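Local coordinates for pancreatic lipase related protein 2 (Equus caballus, PDB 1W52) that probably hydrolyses the acyl ester bonds of galactolipids and triacylglycerols, releasing fatty acids, at residues Q221-G233 and K319-T331. Numbering follows the deposited sequence.
Sequences QKVGHMDFFPNGG and KTSAVEQTFFLNT
Asp227 and Phe327 lie on neighbouring parallel strands, 226-230 and 325-329, near one end of the central sheet of the alpha/beta-hydrolase fold. Strand 201-204 flanks 226-230 on its other side. Backbone bonds alternate between the two strands: Asp227 N gives to Gln325 O at 2.9 Å, Phe327 N to Asp227 O, and Phe229 N to Phe327 O.

The buried part is largely aromatic. On one face of the sheet the Phe228 and Phe327 rings are nearly parallel, planes at 24°, but slid so far apart that they barely overlap. Met226 SD meets the Phe327 ring obliquely, 4.0 Å from Phe327 CE1, a Met-aromatic contact. On the other face Phe229 CB meets Phe328 CE2 and CD2 obliquely. Phe229 also stacks on His205.

Residues 320-324 are exposed and packed more loosely, although His225 is buried. Thr320 CG2 sits over a face of the His225 ring, 3.9 Å from its centroid, while His225 ND1 bonds to Val201 N. Lys222 and Glu324 touch through their aliphatic parts, Lys222 CB to Glu324 CG at 3.7 Å.

At the far end Asn231 lies in the type II turn from Phe229 to Gly232, and its N bonds to Leu329 O. With CG anti to its carbonyl carbon (chi1 -45°), the amide reaches Thr331 with both ends. Asn231 OD1 takes Thr331 N at 2.9 Å. An alanine here is likely to leave Thr331 N without this acceptor and Thr331 OG1 without the ND2 donor. Asn231 ND2 gives that bond to Thr331 OG1 at 2.6 Å, nearly straight (170°) and in the amide plane.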
loop_
_atom_site.group_PDB
_atom_site.type_symbol
_atom_site.label_atom_id
_atom_site.label_comp_id
_atom_site.label_asym_id
_atom_site.label_seq_id
_atom_site.Cartn_x
_atom_site.Cartn_y
_atom_site.Cartn_z
ATOM N N GLN A 221 -13.605 4.138 1.601
ATOM C CA GLN A 221 -14.091 3.507 2.810
ATOM C C GLN A 221 -13.082 2.690 3.557
ATOM O O GLN A 221 -12.497 1.790 2.993
ATOM C CB GLN A 221 -15.220 2.571 2.425
ATOM C CG GLN A 221 -15.924 1.953 3.586
ATOM C CD GLN A 221 -17.342 1.415 3.235
ATOM O OE1 GLN A 221 -17.538 0.694 2.243
ATOM N NE2 GLN A 221 -18.312 1.751 4.072
ATOM N N LYS A 222 -12.930 2.953 4.849
ATOM C CA LYS A 222 -12.067 2.097 5.660
ATOM C C LYS A 222 -12.674 0.712 5.812
ATOM O O LYS A 222 -13.842 0.598 6.098
ATOM C CB LYS A 222 -11.858 2.701 7.023
ATOM C CG LYS A 222 -10.818 3.802 7.058
ATOM C CD LYS A 222 -11.544 5.075 7.303
ATOM C CE LYS A 222 -10.657 6.283 7.159
ATOM N NZ LYS A 222 -10.574 7.043 8.400
ATOM N N VAL A 223 -11.907 -0.337 5.570
ATOM C CA VAL A 223 -12.436 -1.712 5.668
ATOM C C VAL A 223 -11.537 -2.699 6.354
ATOM O O VAL A 223 -11.704 -3.864 6.160
ATOM C CB VAL A 223 -12.737 -2.316 4.287
ATOM C CG1 VAL A 223 -13.625 -1.425 3.522
ATOM C CG2 VAL A 223 -11.487 -2.502 3.538
ATOM N N GLY A 224 -10.591 -2.241 7.147
ATOM C CA GLY A 224 -9.580 -3.114 7.713
ATOM C C GLY A 224 -9.457 -2.793 9.172
ATOM O O GLY A 224 -10.087 -1.841 9.648
ATOM N N HIS A 225 -8.675 -3.581 9.900
ATOM C CA HIS A 225 -8.253 -3.129 11.220
ATOM C C HIS A 225 -7.313 -1.958 10.999
ATOM O O HIS A 225 -7.245 -1.024 11.797
ATOM C CB HIS A 225 -7.612 -4.258 12.028
ATOM C CG HIS A 225 -8.529 -5.419 12.187
ATOM N ND1 HIS A 225 -8.475 -6.513 11.342
ATOM C CD2 HIS A 225 -9.587 -5.620 13.004
ATOM C CE1 HIS A 225 -9.431 -7.364 11.663
ATOM N NE2 HIS A 225 -10.134 -6.837 12.649
ATOM N N MET A 226 -6.623 -1.994 9.870
ATOM C CA MET A 226 -5.762 -0.897 9.490
ATOM C C MET A 226 -5.976 -0.490 8.025
ATOM O O MET A 226 -6.001 -1.306 7.131
ATOM C CB MET A 226 -4.347 -1.354 9.714
ATOM C CG MET A 226 -4.125 -2.035 11.041
ATOM S SD MET A 226 -2.408 -1.758 11.507
ATOM C CE MET A 226 -1.601 -3.167 11.178
ATOM N N ASP A 227 -6.158 0.787 7.799
ATOM C CA ASP A 227 -6.347 1.317 6.475
ATOM C C ASP A 227 -5.222 2.298 6.318
ATOM O O ASP A 227 -5.181 3.277 7.032
ATOM C CB ASP A 227 -7.702 2.030 6.393
ATOM C CG ASP A 227 -8.866 1.050 6.391
ATOM O OD1 ASP A 227 -9.297 0.665 5.249
ATOM O OD2 ASP A 227 -9.359 0.589 7.484
ATOM N N PHE A 228 -4.283 2.000 5.422
ATOM C CA PHE A 228 -3.170 2.897 5.101
ATOM C C PHE A 228 -3.514 3.774 3.892
ATOM O O PHE A 228 -4.150 3.276 2.939
ATOM C CB PHE A 228 -1.929 2.100 4.760
ATOM C CG PHE A 228 -1.449 1.214 5.860
ATOM C CD1 PHE A 228 -2.107 0.033 6.161
ATOM C CD2 PHE A 228 -0.318 1.535 6.569
ATOM C CE1 PHE A 228 -1.656 -0.794 7.142
ATOM C CE2 PHE A 228 0.150 0.708 7.570
ATOM C CZ PHE A 228 -0.515 -0.460 7.845
ATOM N N PHE A 229 -3.056 5.042 3.914
ATOM C CA PHE A 229 -3.274 5.995 2.811
ATOM C C PHE A 229 -2.008 6.648 2.224
ATOM O O PHE A 229 -1.774 7.839 2.434
ATOM C CB PHE A 229 -4.235 7.068 3.297
ATOM C CG PHE A 229 -5.575 6.548 3.589
ATOM C CD1 PHE A 229 -5.838 5.960 4.818
ATOM C CD2 PHE A 229 -6.566 6.588 2.623
ATOM C CE1 PHE A 229 -7.147 5.451 5.092
ATOM C CE2 PHE A 229 -7.849 6.041 2.852
ATOM C CZ PHE A 229 -8.148 5.483 4.087
ATOM N N PRO A 230 -1.187 5.902 1.497
ATOM C CA PRO A 230 0.056 6.448 0.949
ATOM C C PRO A 230 -0.195 7.668 0.092
ATOM O O PRO A 230 -1.043 7.713 -0.822
ATOM C CB PRO A 230 0.577 5.325 0.042
ATOM C CG PRO A 230 -0.608 4.433 -0.207
ATOM C CD PRO A 230 -1.350 4.503 1.117
ATOM N N ASN A 231 0.559 8.700 0.371
ATOM C CA ASN A 231 0.351 9.944 -0.328
ATOM C C ASN A 231 -1.061 10.413 -0.242
ATOM O O ASN A 231 -1.542 11.002 -1.218
ATOM C CB ASN A 231 0.742 9.724 -1.738
ATOM C CG ASN A 231 2.058 8.960 -1.825
ATOM O OD1 ASN A 231 3.060 9.408 -1.233
ATOM N ND2 ASN A 231 2.074 7.821 -2.543
ATOM N N GLY A 232 -1.748 10.190 0.882
ATOM C CA GLY A 232 -3.173 10.497 0.938
ATOM C C GLY A 232 -4.104 9.522 0.196
ATOM O O GLY A 232 -5.336 9.603 0.279
ATOM N N GLY A 233 -3.528 8.580 -0.517
ATOM C CA GLY A 233 -4.314 7.569 -1.178
ATOM C C GLY A 233 -5.169 7.931 -2.382
ATOM O O GLY A 233 -5.876 7.083 -2.891
ATOM N N LYS A 319 -2.182 -3.953 16.132
ATOM C CA LYS A 319 -2.771 -4.203 14.811
ATOM C C LYS A 319 -4.282 -4.419 14.845
ATOM O O LYS A 319 -4.969 -3.962 13.936
ATOM C CB LYS A 319 -2.074 -5.368 14.082
ATOM C CG LYS A 319 -2.286 -6.721 14.701
ATOM C CD LYS A 319 -2.168 -7.845 13.679
ATOM C CE LYS A 319 -0.814 -8.482 13.700
ATOM N NZ LYS A 319 -0.473 -9.114 14.976
ATOM N N THR A 320 -4.807 -5.096 15.872
ATOM C CA THR A 320 -6.268 -5.221 15.993
ATOM C C THR A 320 -6.873 -4.653 17.277
ATOM O O THR A 320 -7.961 -5.033 17.675
ATOM C CB THR A 320 -6.749 -6.638 15.801
ATOM O OG1 THR A 320 -6.159 -7.466 16.786
ATOM C CG2 THR A 320 -6.240 -7.256 14.530
ATOM N N SER A 321 -6.210 -3.690 17.894
ATOM C CA SER A 321 -6.836 -2.961 19.013
ATOM C C SER A 321 -8.113 -2.206 18.585
ATOM O O SER A 321 -8.972 -1.912 19.408
ATOM C CB SER A 321 -5.828 -2.005 19.692
ATOM O OG SER A 321 -5.534 -0.908 18.853
ATOM N N ALA A 322 -8.222 -1.883 17.298
ATOM C CA ALA A 322 -9.422 -1.242 16.749
ATOM C C ALA A 322 -9.599 -1.578 15.287
ATOM O O ALA A 322 -8.724 -2.233 14.653
ATOM C CB ALA A 322 -9.313 0.252 16.881
ATOM N N VAL A 323 -10.721 -1.089 14.754
ATOM C CA VAL A 323 -10.993 -1.108 13.300
ATOM C C VAL A 323 -10.871 0.294 12.686
ATOM O O VAL A 323 -10.966 1.334 13.359
ATOM C CB VAL A 323 -12.375 -1.683 12.962
ATOM C CG1 VAL A 323 -12.349 -3.157 13.032
ATOM C CG2 VAL A 323 -13.397 -1.177 13.924
ATOM N N GLU A 324 -10.625 0.319 11.394
ATOM C CA GLU A 324 -10.471 1.577 10.701
ATOM C C GLU A 324 -9.347 2.454 11.235
ATOM O O GLU A 324 -9.333 3.641 10.926
ATOM C CB GLU A 324 -11.773 2.366 10.772
ATOM C CG GLU A 324 -13.025 1.592 10.361
ATOM C CD GLU A 324 -14.157 2.541 10.027
ATOM O OE1 GLU A 324 -14.073 3.738 10.482
ATOM O OE2 GLU A 324 -15.100 2.115 9.300
ATOM N N GLN A 325 -8.435 1.887 12.037
ATOM C CA GLN A 325 -7.222 2.577 12.439
ATOM C C GLN A 325 -6.586 3.067 11.162
ATOM O O GLN A 325 -6.289 2.266 10.272
ATOM C CB GLN A 325 -6.229 1.637 13.121
ATOM C CG GLN A 325 -6.668 1.009 14.446
ATOM C CD GLN A 325 -5.619 0.045 15.041
ATOM O OE1 GLN A 325 -5.697 -1.187 14.836
ATOM N NE2 GLN A 325 -4.652 0.604 15.779
ATOM N N THR A 326 -6.378 4.375 11.057
ATOM C CA THR A 326 -5.842 4.901 9.825
ATOM C C THR A 326 -4.467 5.460 10.032
ATOM O O THR A 326 -4.150 6.017 11.097
ATOM C CB THR A 326 -6.737 5.991 9.223
ATOM O OG1 THR A 326 -6.760 7.084 10.108
ATOM C CG2 THR A 326 -8.210 5.606 9.165
ATOM N N PHE A 327 -3.664 5.287 8.982
ATOM C CA PHE A 327 -2.295 5.785 8.903
ATOM C C PHE A 327 -1.946 6.433 7.518
ATOM O O PHE A 327 -2.555 6.102 6.481
ATOM C CB PHE A 327 -1.304 4.662 9.188
ATOM C CG PHE A 327 -1.692 3.810 10.334
ATOM C CD1 PHE A 327 -2.818 2.952 10.240
ATOM C CD2 PHE A 327 -0.957 3.850 11.532
ATOM C CE1 PHE A 327 -3.199 2.155 11.304
ATOM C CE2 PHE A 327 -1.338 3.058 12.588
ATOM C CZ PHE A 327 -2.474 2.206 12.461
ATOM N N PHE A 328 -0.953 7.335 7.541
ATOM C CA PHE A 328 -0.529 8.114 6.398
ATOM C C PHE A 328 0.938 8.089 6.236
ATOM O O PHE A 328 1.630 7.750 7.099
ATOM C CB PHE A 328 -0.985 9.540 6.539
ATOM C CG PHE A 328 -2.459 9.669 6.528
ATOM C CD1 PHE A 328 -3.160 9.870 7.704
ATOM C CD2 PHE A 328 -3.169 9.521 5.361
ATOM C CE1 PHE A 328 -4.569 9.991 7.721
ATOM C CE2 PHE A 328 -4.589 9.625 5.368
ATOM C CZ PHE A 328 -5.279 9.866 6.560
ATOM N N LEU A 329 1.407 8.423 5.071
ATOM C CA LEU A 329 2.816 8.369 4.786
ATOM C C LEU A 329 3.036 8.839 3.322
ATOM O O LEU A 329 2.055 9.100 2.601
ATOM C CB LEU A 329 3.329 6.957 5.012
ATOM C CG LEU A 329 2.763 5.956 4.027
ATOM C CD1 LEU A 329 3.751 4.753 3.798
ATOM C CD2 LEU A 329 1.383 5.524 4.439
ATOM N N ASN A 330 4.291 8.932 2.888
ATOM C CA ASN A 330 4.562 9.284 1.513
ATOM C C ASN A 330 5.549 8.308 0.871
ATOM O O ASN A 330 6.626 8.094 1.388
ATOM C CB ASN A 330 5.100 10.743 1.416
ATOM C CG ASN A 330 4.016 11.833 1.670
ATOM O OD1 ASN A 330 4.321 12.916 2.246
ATOM N ND2 ASN A 330 2.774 11.559 1.255
ATOM N N THR A 331 5.205 7.755 -0.280
ATOM C CA THR A 331 6.134 6.918 -1.029
ATOM C C THR A 331 7.060 7.690 -1.942
ATOM O O THR A 331 6.959 8.880 -2.091
ATOM C CB THR A 331 5.359 5.944 -1.903
ATOM O OG1 THR A 331 4.366 6.682 -2.637
ATOM C CG2 THR A 331 4.624 4.927 -1.034
#